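PDB 7O79: Poly(Beta-D-mannuronate) lyase from Pseudopedobacter saltans, which probably cleaves poly(beta-D-mannuronate), the mannuronate-rich part of alginate, as a polysaccharide lyase of family 6. Local coordinates for residues 24-29 with 58-63; 35-40 with 67-72; 72-77 with 97-102; 120-125 with 154-159. All blocks are in the same frame, centred on the assembly; numbering follows the deposited sequence.

Contact 1: 24-29 with 58-63; sequences ILMQPG and VMLSGE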
# COMPACT_ATOMS: atom_id res chain seq x y z
N ILE A 24 -18.88 20.49 15.04
CA ILE A 24 -19.93 20.78 14.07
C ILE A 24 -20.65 19.46 13.80
O ILE A 24 -20.02 18.48 13.37
CB ILE A 24 -19.35 21.38 12.78
CG1 ILE A 24 -18.48 22.59 13.12
CG2 ILE A 24 -20.46 21.78 11.80
CD1 ILE A 24 -17.62 23.13 11.95
N LEU A 25 -21.95 19.43 14.09
CA LEU A 25 -22.75 18.21 14.10
C LEU A 25 -23.76 18.26 12.97
O LEU A 25 -24.65 19.13 12.97
CB LEU A 25 -23.46 18.04 15.44
CG LEU A 25 -22.71 18.14 16.78
CD1 LEU A 25 -23.61 17.72 17.93
CD2 LEU A 25 -21.44 17.32 16.79
N MET A 26 -23.65 17.34 12.01
CA MET A 26 -24.55 17.32 10.86
C MET A 26 -25.81 16.51 11.14
O MET A 26 -25.76 15.42 11.72
CB MET A 26 -23.85 16.76 9.61
CG MET A 26 -22.68 17.60 9.12
SD MET A 26 -21.51 16.71 8.05
CE MET A 26 -22.24 17.02 6.43
N GLN A 27 -26.95 17.04 10.71
CA GLN A 27 -28.22 16.36 10.92
C GLN A 27 -28.35 15.15 9.99
O GLN A 27 -27.81 15.15 8.88
CB GLN A 27 -29.39 17.32 10.72
CG GLN A 27 -29.47 18.41 11.77
CD GLN A 27 -30.15 17.92 13.04
OE1 GLN A 27 -30.98 17.01 13.01
NE2 GLN A 27 -29.79 18.52 14.17
N PRO A 28 -29.07 14.11 10.41
CA PRO A 28 -29.19 12.91 9.59
C PRO A 28 -29.95 13.18 8.30
O PRO A 28 -30.79 14.07 8.22
CB PRO A 28 -29.96 11.92 10.47
CG PRO A 28 -30.07 12.53 11.80
CD PRO A 28 -29.78 13.99 11.70
N GLY A 29 -29.63 12.38 7.29
CA GLY A 29 -30.30 12.43 6.01
C GLY A 29 -29.30 12.43 4.88
O GLY A 29 -28.11 12.16 5.07
N VAL A 58 -25.59 10.07 8.05
CA VAL A 58 -25.39 11.22 7.19
C VAL A 58 -24.79 10.72 5.89
O VAL A 58 -23.67 10.19 5.90
CB VAL A 58 -24.46 12.26 7.85
CG1 VAL A 58 -23.96 13.24 6.82
CG2 VAL A 58 -25.18 12.96 9.00
N MET A 59 -25.51 10.87 4.78
CA MET A 59 -25.05 10.31 3.51
C MET A 59 -24.77 11.45 2.54
O MET A 59 -25.69 12.18 2.13
CB MET A 59 -26.05 9.30 2.94
CG MET A 59 -25.64 8.74 1.58
SD MET A 59 -26.95 7.96 0.62
CE MET A 59 -27.15 6.42 1.48
N LEU A 60 -23.50 11.60 2.17
CA LEU A 60 -23.06 12.60 1.22
C LEU A 60 -23.10 11.99 -0.18
O LEU A 60 -22.39 11.02 -0.46
CB LEU A 60 -21.65 13.08 1.59
CG LEU A 60 -21.65 14.05 2.78
CD1 LEU A 60 -20.38 13.97 3.59
CD2 LEU A 60 -21.85 15.46 2.25
N SER A 61 -23.94 12.55 -1.05
CA SER A 61 -24.29 11.94 -2.33
C SER A 61 -24.04 12.94 -3.47
O SER A 61 -23.58 14.07 -3.24
CB SER A 61 -25.76 11.49 -2.31
OG SER A 61 -26.60 12.62 -2.13
N GLY A 62 -24.35 12.52 -4.70
CA GLY A 62 -24.04 13.38 -5.83
C GLY A 62 -22.54 13.60 -5.89
O GLY A 62 -21.76 12.76 -5.46
N GLU A 63 -22.13 14.77 -6.39
CA GLU A 63 -20.72 15.11 -6.29
C GLU A 63 -20.42 15.79 -4.96
O GLU A 63 -20.29 17.01 -4.84
CB GLU A 63 -20.21 15.90 -7.48
CG GLU A 63 -20.24 14.96 -8.65
CD GLU A 63 -19.72 15.52 -9.90
OE1 GLU A 63 -19.41 16.72 -9.88
OE2 GLU A 63 -19.51 14.73 -10.84

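Contact 2: 35-40 with 67-72; sequences KILFNS and SFDAPY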
# COMPACT_ATOMS: atom_id res chain seq x y z
N LYS A 35 -19.58 19.89 -1.55
CA LYS A 35 -18.12 19.92 -1.55
C LYS A 35 -17.70 20.56 -0.23
O LYS A 35 -17.79 21.78 -0.05
CB LYS A 35 -17.58 20.68 -2.75
CG LYS A 35 -16.07 20.88 -2.79
CD LYS A 35 -15.70 21.84 -3.92
CE LYS A 35 -14.19 21.97 -4.13
NZ LYS A 35 -13.39 20.81 -3.58
N ILE A 36 -17.24 19.74 0.70
CA ILE A 36 -16.88 20.22 2.04
C ILE A 36 -15.43 20.70 2.01
O ILE A 36 -14.51 19.89 1.90
CB ILE A 36 -17.08 19.11 3.07
CG1 ILE A 36 -18.54 18.69 3.11
CG2 ILE A 36 -16.63 19.56 4.45
CD1 ILE A 36 -18.80 17.48 3.98
N LEU A 37 -15.25 22.00 2.18
CA LEU A 37 -13.92 22.58 2.29
C LEU A 37 -13.70 22.92 3.76
O LEU A 37 -14.05 23.97 4.21
CB LEU A 37 -13.71 23.79 1.40
CG LEU A 37 -13.88 23.67 -0.11
CD1 LEU A 37 -13.59 25.00 -0.76
CD2 LEU A 37 -13.04 22.56 -0.72
N PHE A 38 -13.11 22.00 4.49
CA PHE A 38 -12.93 22.12 5.93
C PHE A 38 -11.63 22.85 6.24
O PHE A 38 -10.57 22.29 6.22
CB PHE A 38 -12.95 20.72 6.52
CG PHE A 38 -13.20 20.64 7.98
CD1 PHE A 38 -13.72 21.70 8.69
CD2 PHE A 38 -12.94 19.46 8.64
CE1 PHE A 38 -13.94 21.58 10.04
CE2 PHE A 38 -13.17 19.33 9.98
CZ PHE A 38 -13.68 20.40 10.69
N ASN A 39 -11.79 24.12 6.55
CA ASN A 39 -10.68 25.00 6.81
C ASN A 39 -10.83 25.82 8.04
O ASN A 39 -10.22 26.85 8.13
CB ASN A 39 -10.41 25.92 5.64
CG ASN A 39 -11.50 26.94 5.43
OD1 ASN A 39 -12.61 26.79 5.88
ND2 ASN A 39 -11.17 27.99 4.71
N SER A 40 -11.47 25.28 9.08
CA SER A 40 -11.67 25.96 10.36
C SER A 40 -10.33 26.20 11.04
O SER A 40 -9.32 25.54 10.76
CB SER A 40 -12.59 25.15 11.29
OG SER A 40 -13.85 24.86 10.69
N SER A 67 -12.33 17.98 1.92
CA SER A 67 -10.94 18.43 1.89
C SER A 67 -10.58 18.98 3.26
O SER A 67 -11.24 19.90 3.76
CB SER A 67 -10.74 19.52 0.83
OG SER A 67 -10.98 18.99 -0.46
N PHE A 68 -9.52 18.43 3.86
CA PHE A 68 -8.95 18.97 5.10
C PHE A 68 -7.96 20.06 4.68
O PHE A 68 -6.89 19.75 4.16
CB PHE A 68 -8.21 17.89 5.89
CG PHE A 68 -9.09 16.79 6.44
CD1 PHE A 68 -9.39 15.68 5.69
CD2 PHE A 68 -9.57 16.86 7.74
CE1 PHE A 68 -10.17 14.64 6.20
CE2 PHE A 68 -10.34 15.83 8.26
CZ PHE A 68 -10.65 14.72 7.49
N ASP A 69 -8.30 21.33 4.91
CA ASP A 69 -7.47 22.43 4.40
C ASP A 69 -6.93 23.33 5.50
O ASP A 69 -6.56 24.48 5.21
CB ASP A 69 -8.23 23.27 3.37
CG ASP A 69 -8.75 22.44 2.20
OD1 ASP A 69 -8.12 21.42 1.84
OD2 ASP A 69 -9.79 22.82 1.63
N ALA A 70 -6.90 22.85 6.75
CA ALA A 70 -6.24 23.53 7.85
C ALA A 70 -5.90 22.48 8.91
O ALA A 70 -6.50 21.39 8.91
CB ALA A 70 -7.12 24.65 8.44
N PRO A 71 -4.92 22.74 9.77
CA PRO A 71 -4.44 21.68 10.67
C PRO A 71 -5.37 21.43 11.84
O PRO A 71 -6.22 22.26 12.20
CB PRO A 71 -3.08 22.20 11.15
CG PRO A 71 -3.22 23.69 11.09
CD PRO A 71 -4.09 23.95 9.86
N TYR A 72 -5.20 20.24 12.44
CA TYR A 72 -5.89 19.82 13.67
C TYR A 72 -7.40 19.75 13.50
O TYR A 72 -8.15 20.16 14.39
CB TYR A 72 -5.52 20.72 14.86
CG TYR A 72 -4.07 21.14 14.87
CD1 TYR A 72 -3.06 20.19 14.97
CD2 TYR A 72 -3.72 22.47 14.79
CE1 TYR A 72 -1.72 20.56 14.98
CE2 TYR A 72 -2.39 22.86 14.80
CZ TYR A 72 -1.40 21.90 14.90
OH TYR A 72 -0.08 22.28 14.92
O HOH W 1 -13.79 19.09 -1.00
O HOH W 2 -6.98 24.79 11.84

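Contact 3: 72-77 with 97-102; sequences YLVVEG and YCKLEN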
# COMPACT_ATOMS: atom_id res chain seq x y z
N TYR A 72 -5.20 20.24 12.44
CA TYR A 72 -5.89 19.82 13.67
C TYR A 72 -7.40 19.75 13.50
O TYR A 72 -8.15 20.16 14.39
CB TYR A 72 -5.52 20.72 14.86
CG TYR A 72 -4.07 21.14 14.87
CD1 TYR A 72 -3.06 20.19 14.97
CD2 TYR A 72 -3.72 22.47 14.79
CE1 TYR A 72 -1.72 20.56 14.98
CE2 TYR A 72 -2.39 22.86 14.80
CZ TYR A 72 -1.40 21.90 14.90
OH TYR A 72 -0.08 22.28 14.92
N LEU A 73 -7.84 19.17 12.39
CA LEU A 73 -9.26 18.99 12.11
C LEU A 73 -9.60 17.51 12.07
O LEU A 73 -8.86 16.70 11.52
CB LEU A 73 -9.64 19.64 10.78
CG LEU A 73 -9.37 21.14 10.67
CD1 LEU A 73 -9.85 21.68 9.34
CD2 LEU A 73 -10.05 21.86 11.84
N VAL A 74 -10.75 17.17 12.66
CA VAL A 74 -11.21 15.80 12.78
C VAL A 74 -12.56 15.68 12.09
O VAL A 74 -13.42 16.55 12.26
CB VAL A 74 -11.32 15.37 14.26
CG1 VAL A 74 -11.81 13.92 14.37
CG2 VAL A 74 -9.98 15.58 14.98
N VAL A 75 -12.74 14.61 11.32
CA VAL A 75 -14.00 14.31 10.67
C VAL A 75 -14.40 12.90 11.08
O VAL A 75 -13.58 11.98 11.00
CB VAL A 75 -13.92 14.44 9.14
CG1 VAL A 75 -15.14 13.82 8.49
CG2 VAL A 75 -13.76 15.91 8.73
N GLU A 76 -15.64 12.73 11.56
CA GLU A 76 -16.09 11.45 12.08
C GLU A 76 -17.47 11.09 11.55
O GLU A 76 -18.34 11.95 11.44
CB GLU A 76 -16.15 11.46 13.60
CG GLU A 76 -14.93 12.04 14.26
CD GLU A 76 -14.78 11.57 15.68
OE1 GLU A 76 -13.85 10.78 15.95
OE2 GLU A 76 -15.60 12.00 16.52
N GLY A 77 -17.66 9.80 11.26
CA GLY A 77 -19.00 9.25 11.12
C GLY A 77 -19.73 9.48 9.81
O GLY A 77 -20.95 9.25 9.77
N TYR A 97 -1.76 17.01 10.59
CA TYR A 97 -2.34 16.57 11.86
C TYR A 97 -3.87 16.60 11.84
O TYR A 97 -4.51 17.02 12.80
CB TYR A 97 -1.80 17.41 13.03
CG TYR A 97 -0.44 16.93 13.52
CD1 TYR A 97 -0.34 15.77 14.28
CD2 TYR A 97 0.72 17.64 13.23
CE1 TYR A 97 0.89 15.32 14.73
CE2 TYR A 97 1.96 17.21 13.68
CZ TYR A 97 2.03 16.04 14.44
OH TYR A 97 3.24 15.57 14.90
N CYS A 98 -4.45 16.16 10.73
CA CYS A 98 -5.89 15.95 10.69
C CYS A 98 -6.20 14.46 10.82
O CYS A 98 -5.33 13.61 10.68
CB CYS A 98 -6.50 16.51 9.40
SG CYS A 98 -6.29 18.30 9.25
N LYS A 99 -7.48 14.16 11.11
CA LYS A 99 -7.90 12.79 11.33
C LYS A 99 -9.26 12.53 10.70
O LYS A 99 -10.19 13.32 10.89
CB LYS A 99 -7.95 12.45 12.83
CG LYS A 99 -8.35 10.97 13.09
CD LYS A 99 -8.15 10.57 14.56
CE LYS A 99 -8.66 11.63 15.52
NZ LYS A 99 -9.31 11.07 16.74
N LEU A 100 -9.37 11.42 9.99
CA LEU A 100 -10.65 10.90 9.52
C LEU A 100 -10.92 9.60 10.25
O LEU A 100 -10.06 8.72 10.29
CB LEU A 100 -10.63 10.63 8.01
CG LEU A 100 -11.91 9.97 7.47
CD1 LEU A 100 -13.04 10.99 7.53
CD2 LEU A 100 -11.74 9.45 6.06
N GLU A 101 -12.11 9.46 10.84
CA GLU A 101 -12.42 8.18 11.44
C GLU A 101 -13.91 7.91 11.37
O GLU A 101 -14.72 8.82 11.19
CB GLU A 101 -11.87 8.06 12.87
CG GLU A 101 -12.17 9.16 13.83
CD GLU A 101 -11.50 8.90 15.19
OE1 GLU A 101 -11.52 9.79 16.05
OE2 GLU A 101 -10.98 7.78 15.41
N ASN A 102 -14.23 6.61 11.44
CA ASN A 102 -15.60 6.10 11.45
C ASN A 102 -16.38 6.53 10.21
O ASN A 102 -17.57 6.78 10.27
CB ASN A 102 -16.34 6.53 12.73
CG ASN A 102 -17.30 5.45 13.23
OD1 ASN A 102 -17.15 4.28 12.90
ND2 ASN A 102 -18.28 5.85 14.04

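Contact 4: 120-125 with 154-159; sequences VLFRGN and NTVQYC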
# COMPACT_ATOMS: atom_id res chain seq x y z
N VAL A 120 -9.08 8.36 -1.26
CA VAL A 120 -8.42 9.11 -0.20
C VAL A 120 -7.04 9.50 -0.70
O VAL A 120 -6.27 8.63 -1.13
CB VAL A 120 -8.30 8.29 1.12
CG1 VAL A 120 -7.61 9.11 2.18
CG2 VAL A 120 -9.68 7.83 1.60
N LEU A 121 -6.72 10.79 -0.65
CA LEU A 121 -5.42 11.27 -1.10
C LEU A 121 -4.75 12.06 0.00
O LEU A 121 -5.34 13.01 0.54
CB LEU A 121 -5.55 12.13 -2.37
CG LEU A 121 -4.21 12.71 -2.84
CD1 LEU A 121 -3.24 11.62 -3.25
CD2 LEU A 121 -4.40 13.72 -3.98
N PHE A 122 -3.52 11.67 0.35
CA PHE A 122 -2.74 12.40 1.34
C PHE A 122 -1.81 13.39 0.67
O PHE A 122 -1.04 13.02 -0.23
CB PHE A 122 -1.95 11.44 2.22
CG PHE A 122 -2.80 10.66 3.15
CD1 PHE A 122 -3.06 11.16 4.42
CD2 PHE A 122 -3.34 9.43 2.79
CE1 PHE A 122 -3.85 10.46 5.31
CE2 PHE A 122 -4.13 8.72 3.69
CZ PHE A 122 -4.40 9.24 4.94
N ARG A 123 -1.84 14.63 1.13
CA ARG A 123 -1.05 15.70 0.55
C ARG A 123 -0.66 16.70 1.65
O ARG A 123 -0.87 17.91 1.54
CB ARG A 123 -1.85 16.35 -0.58
CG ARG A 123 -1.09 17.25 -1.46
CD ARG A 123 -2.02 17.75 -2.55
NE ARG A 123 -1.59 19.05 -3.05
CZ ARG A 123 -1.49 20.15 -2.31
NH1 ARG A 123 -1.79 20.14 -1.00
NH2 ARG A 123 -1.08 21.28 -2.87
N GLY A 124 -0.08 16.18 2.73
CA GLY A 124 0.23 16.92 3.93
C GLY A 124 0.78 15.94 4.95
O GLY A 124 0.91 14.74 4.68
N ASN A 125 1.09 16.45 6.14
CA ASN A 125 1.91 15.67 7.07
C ASN A 125 1.19 15.25 8.35
O ASN A 125 0.29 15.92 8.85
CB ASN A 125 3.19 16.42 7.43
CG ASN A 125 3.91 16.92 6.21
OD1 ASN A 125 4.49 16.13 5.45
ND2 ASN A 125 3.91 18.23 6.01
N ASN A 154 2.09 10.02 7.38
CA ASN A 154 0.68 9.71 7.37
C ASN A 154 0.47 8.24 7.72
O ASN A 154 1.33 7.39 7.44
CB ASN A 154 0.07 10.05 6.02
CG ASN A 154 0.21 11.53 5.68
OD1 ASN A 154 -0.15 12.39 6.49
ND2 ASN A 154 0.72 11.84 4.48
N THR A 155 -0.65 7.95 8.37
CA THR A 155 -0.91 6.63 8.93
C THR A 155 -2.33 6.23 8.57
O THR A 155 -3.26 7.04 8.71
CB THR A 155 -0.71 6.64 10.46
OG1 THR A 155 0.67 6.87 10.76
CG2 THR A 155 -1.12 5.29 11.09
N VAL A 156 -2.50 5.00 8.09
CA VAL A 156 -3.81 4.42 7.81
C VAL A 156 -3.87 3.11 8.59
O VAL A 156 -3.06 2.20 8.34
CB VAL A 156 -4.02 4.16 6.31
CG1 VAL A 156 -5.31 3.37 6.06
CG2 VAL A 156 -3.97 5.47 5.50
N GLN A 157 -4.79 3.01 9.56
CA GLN A 157 -4.82 1.82 10.41
C GLN A 157 -6.26 1.44 10.74
O GLN A 157 -7.15 2.28 10.77
CB GLN A 157 -4.00 2.04 11.70
CG GLN A 157 -4.48 3.17 12.57
CD GLN A 157 -3.58 3.37 13.79
OE1 GLN A 157 -2.53 2.74 13.90
NE2 GLN A 157 -3.99 4.26 14.69
N TYR A 158 -6.46 0.13 10.99
CA TYR A 158 -7.77 -0.40 11.37
C TYR A 158 -8.85 -0.03 10.38
O TYR A 158 -10.01 0.18 10.75
CB TYR A 158 -8.18 0.04 12.78
CG TYR A 158 -7.11 -0.13 13.83
CD1 TYR A 158 -6.64 -1.39 14.16
CD2 TYR A 158 -6.63 0.96 14.54
CE1 TYR A 158 -5.66 -1.55 15.13
CE2 TYR A 158 -5.66 0.80 15.52
CZ TYR A 158 -5.18 -0.45 15.81
OH TYR A 158 -4.22 -0.61 16.78
N CYS A 159 -8.49 0.04 9.10
CA CYS A 159 -9.48 0.24 8.07
C CYS A 159 -9.82 -1.08 7.39
O CYS A 159 -9.16 -2.10 7.56
CB CYS A 159 -8.99 1.28 7.05
SG CYS A 159 -8.93 2.96 7.76

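Contact 1: 24-29 with 58-63
Gly29 O is gripped twice by the strand at 58-62. Met59 N donates a nearly straight hydrogen bond to it, 2.9 Å long, with 172° at the hydrogen. The CA-H of Val58 adds a softer contact to the same oxygen, with Val58 CA 3.6 Å from Gly29 O. This pairing is a parallel bridge between Gly29 and Val58. Gly29 has a positive phi of 133°, a backbone shape that suits a glycine.

Beside the bridge, Val58 carries the side-chain contact. Its CG2 branch lies beside its own backbone N and enters the bend made by residues 26-28. There it meets two carbonyl oxygens: Gln27 O is 3.4 Å from Val58 CG2, and Met26 O is 3.7 Å from the same methyl. Gln27 O is not left with a methyl alone, since it also accepts a hydrogen bond from Trp31 NE1.

Met26 crosses Val58 at about a right angle. Its CB is 4.1 Å from Val58 CG2. The side chain of Met26 then bends at its CG-SD bond, chi3 90°, and its end passes the other branch: Met26 CE is 4.2 Å from Val58 CG1. The same methyl lies 4.5 Å from Leu60 CD2, a loose apolar contact. Trp31 touches Met26, Val58 and Leu60, and Leu50 also packs on Met26. Met26, Val58 and Leu60 are buried, while Pro28 is exposed at the bend. A turn whose outgoing end pairs in parallel with a strand of the following coil, next to an apolar interior, is characteristic of the parallel beta-helix.

Contact 2: 35-40 with 67-72
Asp69 meets residues 37-39 through its CB and one carboxylate oxygen. Its CB sits 3.8 Å from Phe38 O and also meets Asn39 CB, methylene against methylene. With CG beside the backbone N (chi1 -57°), the carboxylate is carried alongside Leu37. At the tip, Asp69 OD2 lies 4.0 Å from Leu37 CD2 and equally close to Leu37 CB, an acid oxygen alongside an exposed leucine. The other oxygen, OD1, accepts a hydrogen bond from Asn94 ND2 and so ties Asp69 to the next coil.

The backbones under these side chains run parallel. Ser67 N donates to Ile36 O, Phe38 N to Ser67 O, and Asp69 N to Phe38 O. The last is the shortest, at 2.8 Å between Asp69 N and Phe38 O, and its donor stands 27° out of the carbonyl plane.

On the other face of the strands Phe38 and Phe68 point the same way. Their rings meet obliquely, with Phe38 CD2 4.4 Å from Phe68 CD2. Phe68 in turn stacks on Phe93, and Ile15 of helix 8-17 touches Phe38.

One water joins both strands on the Ser67 side. It accepts from Lys35 NZ at 3.1 Å, donates to Ile36 O, and binds Ser67 OG. A second water donates to Ser40 O and Pro71 O where the chains leave the strands. Nearby, Ala70 CB lies 3.3 Å from Ser40 O. Like residues at matching places in successive coils, here Phe38 beside Phe68, are characteristic of the side-chain stacks inside a parallel beta-helix.

Contact 3: 72-77 with 97-102
The rings of Tyr72 and Tyr97 lean past each other obliquely at the same corner of two successive coils. Tyr72 meets the base of the other tyrosine, its CD1 being 3.6 Å from Tyr97 CB. Pro71 CB lies over one face of the Tyr72 ring, toward the rim. Both tyrosines have positive phi, the left-handed helical shape, so the same turn repeats from coil to coil. This is the regular stacking of a parallel beta-helix, and strands 73-76 and 99-101 pair in parallel after the turn.

Four backbone bonds alternate between the strands. Lys99 N donates to Leu73 O, Val75 N to Lys99 O, Glu101 N to Val75 O, and Gly77 N to Glu101 O. Before them, Leu73 N makes a weak bond to Cys98 SG.

Side chains alternate between inside and outside. Inward, Val75 CG1 packs 3.7 Å from Leu100 CD1, and Leu73 CB lies 3.9 Å from Cys98 SG. Phe68 touches Leu73, Val75 and Cys98 there. On the outer face, Val74 and Lys99 run side by side, with Lys99 CE 4.1 Å from Val74 CG1. Lys99 bends back at chi3, 44°, which turns its amine toward Glu101.

Glu76 and Glu101 also point the same way, their carboxylate planes 44° apart. Glu76 OE1 and Glu101 OE1 lie 2.5 Å apart, which suggests that one of the two acids may hold a proton. Gln130 NE2 binds Glu101 OE2. Lys99 NZ closes a salt bridge to Glu101 OE1 at 2.6 Å, coming from above the carboxylate plane.

Contact 4: 120-125 with 154-159
Gly124 is almost fully extended where the chain leaves strand 121-122, and its carbonyl meets the side chain of Asn154 across the contact. No strand pairing joins the two segments; the nearest CA atoms, of Asn125 and Asn154, are 6.1 Å apart.

Asn154 ND2 donates to Gly124 O at 2.9 Å. The acceptor lies only 5° out of the amide plane. The same nitrogen also donates to Asn146 OD1. The amide oxygen is an acceptor: Asn154 OD1 takes a hydrogen bond from Asn127 N. Gly124 O takes a second hydrogen bond, from Ser151 OG.

The amide runs beside the Phe122 side chain, its plane 28° from that of the ring. The two side chains slide past each other in opposite directions. Asn154 ND2 is 3.5 Å from Phe122 CB, and Asn154 CG is 3.5 Å from Phe122 CD1. A CH-pi contact follows, with Asn154 CB 4.2 Å from the ring centroid and off-centre. With CG of Asn154 beside its own backbone N (chi1 -60°), CB is left to meet the ring while the amide reaches Gly124 O.

At the far end of the ring, Val156 CG2 sits 3.7 Å from Phe122 CE2. Phe122 also stacks on Phe93, which carries the row of phenylalanines along the inside of the beta-helix. Phe193 touches both Asn154 and Val156.

An inward asparagine that serves the backbone at a turn is consistent with the internal asparagines of other parallel beta-helices. Asn154 is buried, yet both ends of its amide have partners. Three hydrogen bonds and an aromatic ring therefore fix its rotation, with donor and acceptor both paired to neighbouring groups at the turn.

All four contacts join coils of one parallel beta-helix. Contacts 1, 2 and 3 lie near its N-terminal end and are partly buried; contact 4 is buried and closer to the centre of the chain. Contacts 2 and 3 share Tyr72, and Phe68 packs on Val75 between them. Contact 1 meets contact 2 where Leu60 and Met26 touch Ile36. Contact 4 follows contact 3 across a probable hydrogen bond from Tyr97 N to Asn125 O. The chemistry differs: contact 3 is a full strand pairing with outer charges, contact 2 a shorter pairing with bridging waters, contact 1 a single bridge at a bend, and contact 4 relies on side chains.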